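Local coordinates for protein elongation factor G (PDB 1WDT) that binds GTP and magnesium and, as a member of the elongation factor G family, probably acts as a GTPase in the elongation phase of protein synthesis, at residues 386-391 against 446-451; 85-90 against 429-434; 475-480 against 543-548. All blocks are in the same frame, centred on the assembly; numbering follows the deposited sequence.

Interaction 1. Residues 386-391 against 446-451; sequences ALHPKG and EVEFSV
The antiparallel sheet of elongation factor G domain III has strand 447-450 at its edge, where it pairs with 383-389; short-segment axes 4.7 Å apart, running at 151°, establish the antiparallel sense. Ala386 with Ser450 and His388 with Glu448 are hydrogen-bonded pairs, while Leu387 with Phe449 is a non-hydrogen-bonded pair. The bonds of the first two include Ala386 N to Ser450 O at 2.9 Å and Glu448 N to His388 O at 3.0 Å. Beyond the strand, Lys390 N still bonds to Glu446 O.

On the face of Leu387 and Phe449, which is turned to helices 392-408 and 430-442, Leu387 CD2 presses on Val447 CB at 3.4 Å, tighter than usual for two carbons, and Leu387 CG lies at the edge of the Phe449 ring. The other face carries polar contacts. With CG beside the backbone N (chi1 -51°), the His388 ring reaches diagonally past its partner Glu448 to Ser450 on the neighbouring strand, and NE2 donates to Ser450 OG at 2.7 Å, the oxygen in the ring plane. The extended Lys390 chain brings NZ to the syn side of Glu446 OE2, a 2.9 Å salt bridge, 32° out of the carboxylate plane.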
ATOM      1  N   ALA A 386      17.493   5.386   6.355  1.00 24.90           N
ATOM      2  CA  ALA A 386      18.309   4.752   7.370  1.00 24.89           C
ATOM      3  C   ALA A 386      17.687   5.216   8.672  1.00 22.90           C
ATOM      4  O   ALA A 386      17.313   6.378   8.808  1.00 25.94           O
ATOM      5  CB  ALA A 386      19.752   5.219   7.263  1.00 36.65           C
ATOM      6  N   LEU A 387      17.565   4.301   9.622  1.00 28.36           N
ATOM      7  CA  LEU A 387      16.963   4.609  10.907  1.00 24.65           C
ATOM      8  C   LEU A 387      18.037   4.679  11.994  1.00 35.76           C
ATOM      9  O   LEU A 387      18.972   3.871  12.010  1.00 33.35           O
ATOM     10  CB  LEU A 387      15.932   3.528  11.246  1.00 33.53           C
ATOM     11  CG  LEU A 387      14.652   3.934  11.971  1.00 41.33           C
ATOM     12  CD1 LEU A 387      13.816   2.689  12.239  1.00 34.71           C
ATOM     13  CD2 LEU A 387      14.992   4.643  13.267  1.00 46.71           C
ATOM     14  N   HIS A 388      17.897   5.644  12.899  1.00 31.23           N
ATOM     15  CA  HIS A 388      18.855   5.832  13.989  1.00 32.18           C
ATOM     16  C   HIS A 388      18.141   6.254  15.271  1.00 32.78           C
ATOM     17  O   HIS A 388      17.374   7.214  15.268  1.00 30.03           O
ATOM     18  CB  HIS A 388      19.858   6.939  13.641  1.00 39.73           C
ATOM     19  CG  HIS A 388      20.511   6.780  12.306  1.00 42.06           C
ATOM     20  ND1 HIS A 388      21.451   5.805  12.045  1.00 49.53           N
ATOM     21  CD2 HIS A 388      20.361   7.476  11.154  1.00 48.47           C
ATOM     22  CE1 HIS A 388      21.850   5.908  10.791  1.00 55.48           C
ATOM     23  NE2 HIS A 388      21.204   6.914  10.227  1.00 46.10           N
ATOM     24  N   PRO A 389      18.371   5.541  16.383  1.00 29.05           N
ATOM     25  CA  PRO A 389      17.676   5.995  17.590  1.00 33.05           C
ATOM     26  C   PRO A 389      18.317   7.335  17.922  1.00 34.42           C
ATOM     27  O   PRO A 389      19.481   7.558  17.587  1.00 40.87           O
ATOM     28  CB  PRO A 389      18.015   4.913  18.611  1.00 25.83           C
ATOM     29  CG  PRO A 389      19.386   4.459  18.168  1.00 30.79           C
ATOM     30  CD  PRO A 389      19.238   4.383  16.666  1.00 28.45           C
ATOM     31  N   LYS A 390      17.576   8.234  18.554  1.00 35.12           N
ATOM     32  CA  LYS A 390      18.151   9.532  18.874  1.00 31.56           C
ATOM     33  C   LYS A 390      19.296   9.390  19.868  1.00 39.53           C
ATOM     34  O   LYS A 390      20.376   9.950  19.667  1.00 39.87           O
ATOM     35  CB  LYS A 390      17.090  10.466  19.449  1.00 31.73           C
ATOM     36  CG  LYS A 390      17.566  11.904  19.582  1.00 32.56           C
ATOM     37  CD  LYS A 390      16.471  12.784  20.147  1.00 35.05           C
ATOM     38  CE  LYS A 390      16.954  14.205  20.363  1.00 31.54           C
ATOM     39  NZ  LYS A 390      15.852  15.049  20.894  1.00 32.44           N
ATOM     40  N   GLY A 391      19.053   8.635  20.936  1.00 43.87           N
ATOM     41  CA  GLY A 391      20.075   8.438  21.948  1.00 44.43           C
ATOM     42  C   GLY A 391      19.988   7.121  22.700  1.00 52.17           C
ATOM     43  O   GLY A 391      19.397   6.152  22.224  1.00 47.70           O
ATOM     44  N   GLU A 446      12.316   8.171  20.194  1.00 22.95           N
ATOM     45  CA  GLU A 446      12.742   9.222  19.271  1.00 15.25           C
ATOM     46  C   GLU A 446      13.731   8.637  18.283  1.00 26.48           C
ATOM     47  O   GLU A 446      14.729   8.024  18.674  1.00 22.74           O
ATOM     48  CB  GLU A 446      13.440  10.354  20.018  1.00 21.32           C
ATOM     49  CG  GLU A 446      12.535  11.330  20.727  1.00 23.76           C
ATOM     50  CD  GLU A 446      13.340  12.423  21.405  1.00 36.53           C
ATOM     51  OE1 GLU A 446      13.934  12.150  22.469  1.00 29.10           O
ATOM     52  OE2 GLU A 446      13.395  13.545  20.861  1.00 29.48           O
ATOM     53  N   VAL A 447      13.469   8.842  17.001  1.00 12.48           N
ATOM     54  CA  VAL A 447      14.356   8.323  15.978  1.00 23.49           C
ATOM     55  C   VAL A 447      14.554   9.442  14.982  1.00 23.23           C
ATOM     56  O   VAL A 447      13.832  10.432  15.010  1.00 30.56           O
ATOM     57  CB  VAL A 447      13.735   7.091  15.255  1.00 27.32           C
ATOM     58  CG1 VAL A 447      13.251   6.069  16.285  1.00 14.23           C
ATOM     59  CG2 VAL A 447      12.570   7.525  14.368  1.00 20.43           C
ATOM     60  N   GLU A 448      15.543   9.290  14.117  1.00 24.96           N
ATOM     61  CA  GLU A 448      15.807  10.284  13.094  1.00 33.42           C
ATOM     62  C   GLU A 448      16.127   9.516  11.823  1.00 33.32           C
ATOM     63  O   GLU A 448      16.666   8.409  11.876  1.00 29.87           O
ATOM     64  CB  GLU A 448      16.981  11.183  13.503  1.00 38.08           C
ATOM     65  CG  GLU A 448      18.322  10.482  13.574  1.00 52.28           C
ATOM     66  CD  GLU A 448      19.411  11.368  14.152  1.00 64.23           C
ATOM     67  OE1 GLU A 448      19.428  11.562  15.388  1.00 65.40           O
ATOM     68  OE2 GLU A 448      20.243  11.876  13.369  1.00 58.40           O
ATOM     69  N   PHE A 449      15.762  10.086  10.682  1.00 30.68           N
ATOM     70  CA  PHE A 449      16.033   9.436   9.416  1.00 30.54           C
ATOM     71  C   PHE A 449      17.202  10.119   8.735  1.00 30.75           C
ATOM     72  O   PHE A 449      17.544  11.259   9.052  1.00 31.03           O
ATOM     73  CB  PHE A 449      14.807   9.493   8.493  1.00 32.78           C
ATOM     74  CG  PHE A 449      13.558   8.905   9.093  1.00 30.08           C
ATOM     75  CD1 PHE A 449      13.620   7.778   9.912  1.00 28.34           C
ATOM     76  CD2 PHE A 449      12.312   9.466   8.819  1.00 30.36           C
ATOM     77  CE1 PHE A 449      12.458   7.216  10.451  1.00 29.28           C
ATOM     78  CE2 PHE A 449      11.145   8.913   9.348  1.00 28.61           C
ATOM     79  CZ  PHE A 449      11.218   7.786  10.168  1.00 29.59           C
ATOM     80  N   SER A 450      17.816   9.396   7.808  1.00 28.46           N
ATOM     81  CA  SER A 450      18.933   9.903   7.030  1.00 31.83           C
ATOM     82  C   SER A 450      18.913   9.122   5.731  1.00 33.48           C
ATOM     83  O   SER A 450      18.357   8.024   5.673  1.00 30.68           O
ATOM     84  CB  SER A 450      20.263   9.686   7.763  1.00 29.36           C
ATOM     85  OG  SER A 450      20.510   8.315   8.015  1.00 41.82           O
ATOM     86  N   VAL A 451      19.484   9.697   4.681  1.00 33.17           N
ATOM     87  CA  VAL A 451      19.530   9.021   3.398  1.00 32.62           C
ATOM     88  C   VAL A 451      20.434   7.801   3.570  1.00 36.53           C
ATOM     89  O   VAL A 451      21.502   7.892   4.172  1.00 27.62           O
ATOM     90  CB  VAL A 451      20.095   9.946   2.301  1.00 36.00           C
ATOM     91  CG1 VAL A 451      20.130   9.213   0.979  1.00 35.84           C
ATOM     92  CG2 VAL A 451      19.233  11.200   2.180  1.00 30.58           C
TER

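Interaction 2. Residues 85-90 against 429-434; sequences GDFVGE and GELHLA
Asp86 and His432 mark the nearest backbone approach, their CA atoms 5.0 Å apart, where a 3-10 turn meets the first turn of a helix. Phe87 and Gly429 each occupy the N-cap position of a helix, 88-97 and 430-442 respectively, and the turn before the former carries Asp86 up to the start of the latter.

Asp86 supplies the polar link: its OD1 accepts from His432 N at 2.9 Å, with an N-H...O angle of 146°. The donor arrives on the anti side, 30° out of the carboxylate plane. The same oxygen lies 3.3 Å from Gly429 CA and 3.2 Å from Leu431 CB, so a carboxylate rests on the N-terminal turn, where the helix dipole would probably favour its negative charge.

Residues 85-90 follow the DxPG motif and belong to the region that corresponds to switch II in translational GTPases. This junction between the GTP-binding domain and domain III lies close to the nucleotide site: the Phe87 side chain is about 4 Å from that of Thr60, a GTP-binding residue, and about 7 Å from the GTP itself.

Leu431 CD1 meets the Phe87 ring at CZ, 3.4 Å away, the two side chains crossing at about a right angle. One face of that ring is covered by Asp86 CB. The His432 ring, its CG anti to the backbone N (chi1 -176°), has Asp86 O 3.5 Å above one face, offset toward the rim. Its nitrogens are held within domain III, NE2 by Asp409 OD2 and ND1 by His428 N.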
ATOM      1  N   GLY A  85      -1.951   7.622  -1.343  1.00 17.17           N
ATOM      2  CA  GLY A  85      -1.344   6.342  -1.654  1.00 18.09           C
ATOM      3  C   GLY A  85      -0.359   5.918  -0.581  1.00 23.12           C
ATOM      4  O   GLY A  85       0.024   4.752  -0.505  1.00 30.01           O
ATOM      5  N   ASP A  86       0.058   6.871   0.245  1.00 21.35           N
ATOM      6  CA  ASP A  86       0.988   6.585   1.335  1.00 14.66           C
ATOM      7  C   ASP A  86       0.390   5.522   2.254  1.00 18.73           C
ATOM      8  O   ASP A  86       1.104   4.705   2.825  1.00 13.99           O
ATOM      9  CB  ASP A  86       1.241   7.856   2.152  1.00 18.79           C
ATOM     10  CG  ASP A  86       2.100   8.872   1.412  1.00 23.31           C
ATOM     11  OD1 ASP A  86       3.282   9.022   1.777  1.00 19.47           O
ATOM     12  OD2 ASP A  86       1.599   9.515   0.469  1.00 19.24           O
ATOM     13  N   PHE A  87      -0.931   5.533   2.382  1.00 14.28           N
ATOM     14  CA  PHE A  87      -1.612   4.604   3.262  1.00 17.01           C
ATOM     15  C   PHE A  87      -2.360   3.492   2.524  1.00  9.57           C
ATOM     16  O   PHE A  87      -3.438   3.066   2.929  1.00 17.32           O
ATOM     17  CB  PHE A  87      -2.537   5.406   4.169  1.00 14.27           C
ATOM     18  CG  PHE A  87      -1.887   6.658   4.719  1.00 13.27           C
ATOM     19  CD1 PHE A  87      -2.349   7.919   4.351  1.00 13.50           C
ATOM     20  CD2 PHE A  87      -0.787   6.569   5.574  1.00 13.05           C
ATOM     21  CE1 PHE A  87      -1.723   9.081   4.829  1.00 19.30           C
ATOM     22  CE2 PHE A  87      -0.152   7.719   6.058  1.00 12.51           C
ATOM     23  CZ  PHE A  87      -0.621   8.979   5.685  1.00 16.03           C
ATOM     24  N   VAL A  88      -1.748   3.023   1.443  1.00 12.40           N
ATOM     25  CA  VAL A  88      -2.297   1.954   0.625  1.00 14.53           C
ATOM     26  C   VAL A  88      -2.599   0.713   1.492  1.00 18.98           C
ATOM     27  O   VAL A  88      -3.548  -0.022   1.223  1.00 17.47           O
ATOM     28  CB  VAL A  88      -1.300   1.614  -0.525  1.00 14.74           C
ATOM     29  CG1 VAL A  88       0.065   1.265   0.062  1.00 16.63           C
ATOM     30  CG2 VAL A  88      -1.840   0.488  -1.399  1.00 14.24           C
ATOM     31  N   GLY A  89      -1.804   0.505   2.540  1.00 13.11           N
ATOM     32  CA  GLY A  89      -2.012  -0.627   3.424  1.00 15.87           C
ATOM     33  C   GLY A  89      -3.411  -0.640   4.010  1.00 17.13           C
ATOM     34  O   GLY A  89      -4.124  -1.640   3.919  1.00 19.37           O
ATOM     35  N   GLU A  90      -3.799   0.481   4.607  1.00 13.84           N
ATOM     36  CA  GLU A  90      -5.112   0.638   5.212  1.00 14.75           C
ATOM     37  C   GLU A  90      -6.236   0.675   4.167  1.00 14.37           C
ATOM     38  O   GLU A  90      -7.326   0.154   4.399  1.00 13.95           O
ATOM     39  CB  GLU A  90      -5.154   1.934   6.039  1.00 13.13           C
ATOM     40  CG  GLU A  90      -4.560   1.842   7.444  1.00 17.73           C
ATOM     41  CD  GLU A  90      -5.419   1.010   8.383  1.00 25.59           C
ATOM     42  OE1 GLU A  90      -5.454  -0.231   8.227  1.00 31.88           O
ATOM     43  OE2 GLU A  90      -6.069   1.598   9.276  1.00 16.87           O
ATOM     44  N   GLY A 429       6.124   6.531   1.014  1.00 24.61           N
ATOM     45  CA  GLY A 429       6.217   7.944   0.707  1.00 19.58           C
ATOM     46  C   GLY A 429       6.727   8.755   1.876  1.00 26.82           C
ATOM     47  O   GLY A 429       6.827   8.259   2.997  1.00 18.41           O
ATOM     48  N   GLU A 430       7.051  10.014   1.606  1.00 18.70           N
ATOM     49  CA  GLU A 430       7.552  10.917   2.629  1.00 19.03           C
ATOM     50  C   GLU A 430       6.531  11.045   3.755  1.00 15.30           C
ATOM     51  O   GLU A 430       6.887  11.032   4.935  1.00 21.10           O
ATOM     52  CB  GLU A 430       7.843  12.288   1.996  1.00  9.91           C
ATOM     53  CG  GLU A 430       8.220  13.384   2.971  1.00 21.21           C
ATOM     54  CD  GLU A 430       8.794  14.614   2.272  1.00 24.89           C
ATOM     55  OE1 GLU A 430       8.475  14.838   1.083  1.00 31.88           O
ATOM     56  OE2 GLU A 430       9.555  15.362   2.915  1.00 32.85           O
ATOM     57  N   LEU A 431       5.258  11.160   3.379  1.00 14.95           N
ATOM     58  CA  LEU A 431       4.172  11.288   4.346  1.00 16.02           C
ATOM     59  C   LEU A 431       4.024  10.019   5.198  1.00 17.57           C
ATOM     60  O   LEU A 431       3.855  10.091   6.417  1.00 12.51           O
ATOM     61  CB  LEU A 431       2.853  11.565   3.616  1.00 15.71           C
ATOM     62  CG  LEU A 431       1.756  12.363   4.332  1.00 26.47           C
ATOM     63  CD1 LEU A 431       0.410  11.765   3.961  1.00 29.09           C
ATOM     64  CD2 LEU A 431       1.935  12.341   5.837  1.00 29.31           C
ATOM     65  N   HIS A 432       4.065   8.859   4.551  1.00 16.00           N
ATOM     66  CA  HIS A 432       3.945   7.585   5.263  1.00 15.54           C
ATOM     67  C   HIS A 432       5.053   7.487   6.312  1.00 13.11           C
ATOM     68  O   HIS A 432       4.792   7.216   7.480  1.00 15.90           O
ATOM     69  CB  HIS A 432       4.072   6.410   4.284  1.00  7.76           C
ATOM     70  CG  HIS A 432       3.860   5.064   4.912  1.00 12.17           C
ATOM     71  ND1 HIS A 432       4.356   3.903   4.363  1.00 16.51           N
ATOM     72  CD2 HIS A 432       3.170   4.693   6.016  1.00 10.57           C
ATOM     73  CE1 HIS A 432       3.980   2.873   5.100  1.00 20.71           C
ATOM     74  NE2 HIS A 432       3.257   3.326   6.108  1.00 17.81           N
ATOM     75  N   LEU A 433       6.292   7.718   5.885  1.00 13.14           N
ATOM     76  CA  LEU A 433       7.438   7.647   6.785  1.00 18.60           C
ATOM     77  C   LEU A 433       7.347   8.668   7.918  1.00 19.28           C
ATOM     78  O   LEU A 433       7.709   8.376   9.065  1.00 16.71           O
ATOM     79  CB  LEU A 433       8.732   7.833   5.990  1.00 22.39           C
ATOM     80  CG  LEU A 433       8.991   6.681   5.020  1.00 28.08           C
ATOM     81  CD1 LEU A 433      10.183   6.997   4.128  1.00 27.86           C
ATOM     82  CD2 LEU A 433       9.226   5.408   5.821  1.00 22.83           C
ATOM     83  N   ALA A 434       6.852   9.862   7.606  1.00 17.51           N
ATOM     84  CA  ALA A 434       6.701  10.883   8.634  1.00 17.45           C
ATOM     85  C   ALA A 434       5.704  10.391   9.686  1.00 21.14           C
ATOM     86  O   ALA A 434       5.915  10.593  10.887  1.00 17.73           O
ATOM     87  CB  ALA A 434       6.223  12.198   8.013  1.00 16.33           C
TER

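Interaction 3. Residues 475-480 against 543-548; sequences GGHGQY and HEVDSS
Within domain IV, residues 475-480, leading into strand 479-489, pack against the loop joining strand 533-541 to helix 549-564, with Tyr480 stacked on His543. The rings lie face to face, centroids 3.8 Å apart and planes inclined by 27°. His543 CE1 sits 3.4 Å above the Tyr480 plane, over its centre. Tyr480 CG is anti to the backbone N, which extends the ring across His543, and its OH is bonded to Lys469 NZ and Ser541 OG. Ser547 OG lies at the ring edge, in plane.

Backbone amides of Gly478 and Tyr480 donate to Asp546. Tyr480 N bonds to Asp546 O at 2.9 Å. Gly478 N donates to Asp546 OD1 at 3.2 Å, from above, 62° out of the carboxylate plane. Gln479 CA adds a CA-H...O contact to Asp546 O, and the Gln479 side chain touches helix 549-564.

Side-chain packing at the other end is slight: Val545 CG1 lies 4.2 Å from ND1 of the poorly ordered His477 ring.

Ser547 ties the loop to itself and to the strand. Its N closes on His543 O, while Ser547 OG, beside its own backbone N, has two partners: it accepts from His543 N at 3.0 Å, nearly straight at 169°, and donates to Tyr480 O at 2.7 Å.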
ATOM      1  N   GLY A 475      51.124 -24.472  19.524  1.00 94.09           N
ATOM      2  CA  GLY A 475      50.699 -25.570  20.368  1.00 95.00           C
ATOM      3  C   GLY A 475      51.193 -26.911  19.867  1.00 95.92           C
ATOM      4  O   GLY A 475      52.276 -27.007  19.288  1.00 94.00           O
ATOM      5  N   GLY A 476      50.391 -27.946  20.092  1.00 95.98           N
ATOM      6  CA  GLY A 476      50.757 -29.281  19.659  1.00 97.22           C
ATOM      7  C   GLY A 476      51.074 -29.347  18.180  1.00 96.61           C
ATOM      8  O   GLY A 476      52.206 -29.642  17.793  1.00 95.64           O
ATOM      9  N   HIS A 477      50.074 -29.073  17.348  1.00 97.16           N
ATOM     10  CA  HIS A 477      50.257 -29.106  15.901  1.00 94.76           C
ATOM     11  C   HIS A 477      50.218 -27.716  15.280  1.00 82.41           C
ATOM     12  O   HIS A 477      49.746 -26.756  15.893  1.00 78.10           O
ATOM     13  CB  HIS A 477      49.187 -29.986  15.242  1.00106.40           C
ATOM     14  CG  HIS A 477      49.389 -31.454  15.465  1.00115.67           C
ATOM     15  ND1 HIS A 477      50.494 -32.134  14.995  1.00117.86           N
ATOM     16  CD2 HIS A 477      48.627 -32.373  16.104  1.00118.30           C
ATOM     17  CE1 HIS A 477      50.404 -33.405  15.337  1.00118.07           C
ATOM     18  NE2 HIS A 477      49.279 -33.578  16.011  1.00119.65           N
ATOM     19  N   GLY A 478      50.731 -27.625  14.058  1.00 72.55           N
ATOM     20  CA  GLY A 478      50.747 -26.362  13.348  1.00 58.14           C
ATOM     21  C   GLY A 478      49.677 -26.338  12.277  1.00 45.98           C
ATOM     22  O   GLY A 478      48.894 -27.278  12.139  1.00 39.69           O
ATOM     23  N   GLN A 479      49.639 -25.251  11.520  1.00 42.78           N
ATOM     24  CA  GLN A 479      48.670 -25.089  10.448  1.00 38.86           C
ATOM     25  C   GLN A 479      49.429 -24.804   9.168  1.00 36.18           C
ATOM     26  O   GLN A 479      50.441 -24.101   9.182  1.00 35.58           O
ATOM     27  CB  GLN A 479      47.722 -23.926  10.759  1.00 49.02           C
ATOM     28  CG  GLN A 479      46.720 -24.217  11.861  1.00 51.87           C
ATOM     29  CD  GLN A 479      45.569 -25.089  11.391  1.00 64.76           C
ATOM     30  OE1 GLN A 479      45.773 -26.133  10.771  1.00 66.20           O
ATOM     31  NE2 GLN A 479      44.349 -24.663  11.691  1.00 67.43           N
ATOM     32  N   TYR A 480      48.951 -25.356   8.060  1.00 28.77           N
ATOM     33  CA  TYR A 480      49.610 -25.130   6.784  1.00 26.90           C
ATOM     34  C   TYR A 480      48.641 -25.026   5.613  1.00 20.90           C
ATOM     35  O   TYR A 480      47.798 -25.902   5.396  1.00 20.33           O
ATOM     36  CB  TYR A 480      50.635 -26.232   6.512  1.00 34.68           C
ATOM     37  CG  TYR A 480      51.364 -26.026   5.206  1.00 39.00           C
ATOM     38  CD1 TYR A 480      50.846 -26.526   4.009  1.00 29.89           C
ATOM     39  CD2 TYR A 480      52.534 -25.272   5.156  1.00 28.22           C
ATOM     40  CE1 TYR A 480      51.477 -26.275   2.795  1.00 20.05           C
ATOM     41  CE2 TYR A 480      53.171 -25.011   3.945  1.00 34.22           C
ATOM     42  CZ  TYR A 480      52.635 -25.515   2.770  1.00 26.19           C
ATOM     43  OH  TYR A 480      53.241 -25.235   1.570  1.00 26.53           O
ATOM     44  N   HIS A 543      50.043 -30.228   3.586  1.00 24.60           N
ATOM     45  CA  HIS A 543      50.760 -31.199   4.397  1.00 23.66           C
ATOM     46  C   HIS A 543      49.674 -32.033   5.050  1.00 27.44           C
ATOM     47  O   HIS A 543      48.754 -31.490   5.659  1.00 40.34           O
ATOM     48  CB  HIS A 543      51.600 -30.495   5.463  1.00 29.51           C
ATOM     49  CG  HIS A 543      52.769 -29.737   4.911  1.00 32.96           C
ATOM     50  ND1 HIS A 543      53.311 -28.641   5.546  1.00 50.04           N
ATOM     51  CD2 HIS A 543      53.506 -29.927   3.792  1.00 37.11           C
ATOM     52  CE1 HIS A 543      54.333 -28.187   4.840  1.00 43.37           C
ATOM     53  NE2 HIS A 543      54.472 -28.949   3.773  1.00 49.81           N
ATOM     54  N   GLU A 544      49.766 -33.347   4.906  1.00 33.39           N
ATOM     55  CA  GLU A 544      48.769 -34.238   5.483  1.00 45.95           C
ATOM     56  C   GLU A 544      48.661 -34.050   6.990  1.00 51.30           C
ATOM     57  O   GLU A 544      47.636 -34.364   7.593  1.00 55.38           O
ATOM     58  CB  GLU A 544      49.126 -35.694   5.187  1.00 51.55           C
ATOM     59  CG  GLU A 544      48.010 -36.663   5.515  1.00 68.07           C
ATOM     60  CD  GLU A 544      46.757 -36.385   4.707  1.00 82.00           C
ATOM     61  OE1 GLU A 544      46.817 -36.485   3.463  1.00 88.29           O
ATOM     62  OE2 GLU A 544      45.711 -36.060   5.312  1.00 90.62           O
ATOM     63  N   VAL A 545      49.722 -33.528   7.591  1.00 49.88           N
ATOM     64  CA  VAL A 545      49.759 -33.324   9.030  1.00 56.72           C
ATOM     65  C   VAL A 545      49.173 -31.995   9.515  1.00 52.73           C
ATOM     66  O   VAL A 545      48.276 -31.982  10.355  1.00 56.66           O
ATOM     67  CB  VAL A 545      51.210 -33.439   9.552  1.00 63.52           C
ATOM     68  CG1 VAL A 545      51.227 -33.395  11.076  1.00 66.78           C
ATOM     69  CG2 VAL A 545      51.842 -34.724   9.044  1.00 66.65           C
ATOM     70  N   ASP A 546      49.665 -30.884   8.976  1.00 43.65           N
ATOM     71  CA  ASP A 546      49.210 -29.569   9.416  1.00 37.89           C
ATOM     72  C   ASP A 546      48.137 -28.828   8.617  1.00 35.56           C
ATOM     73  O   ASP A 546      47.663 -27.786   9.064  1.00 31.75           O
ATOM     74  CB  ASP A 546      50.418 -28.646   9.573  1.00 49.36           C
ATOM     75  CG  ASP A 546      51.444 -29.195  10.538  1.00 60.22           C
ATOM     76  OD1 ASP A 546      51.049 -29.655  11.630  1.00 69.94           O
ATOM     77  OD2 ASP A 546      52.647 -29.162  10.206  1.00 71.81           O
ATOM     78  N   SER A 547      47.748 -29.334   7.453  1.00 28.83           N
ATOM     79  CA  SER A 547      46.739 -28.639   6.658  1.00 30.43           C
ATOM     80  C   SER A 547      45.319 -28.839   7.180  1.00 32.28           C
ATOM     81  O   SER A 547      44.960 -29.925   7.638  1.00 31.75           O
ATOM     82  CB  SER A 547      46.818 -29.073   5.187  1.00 26.52           C
ATOM     83  OG  SER A 547      47.896 -28.432   4.523  1.00 28.58           O
ATOM     84  N   SER A 548      44.513 -27.782   7.094  1.00 30.80           N
ATOM     85  CA  SER A 548      43.121 -27.822   7.547  1.00 37.95           C
ATOM     86  C   SER A 548      42.282 -26.795   6.793  1.00 28.26           C
ATOM     87  O   SER A 548      42.815 -25.964   6.058  1.00 35.76           O
ATOM     88  CB  SER A 548      43.046 -27.516   9.047  1.00 28.14           C
ATOM     89  OG  SER A 548      43.463 -26.183   9.294  1.00 25.84           O
TER

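Overall arrangement
Interaction 1 and one side of interaction 2 lie in domain III, and the two meet directly: the Phe449 ring, through CE2, packs on Leu433 O at 3.5 Å, and helix 430-442 leads into strand 447-450. Interaction 3, in domain IV, is a surface contact about 38 Å from interaction 1 and about 46 Å from interaction 2 between nearest atoms. Both others are partly buried. Chemistry follows place: regular strand pairing holds interaction 1 within one domain, a carboxylate-to-amide bond with apolar packing joins two domains in interaction 2, and a ring stack with irregular loop bonds marks interaction 3. Interaction 2 alone lies near the bound GTP.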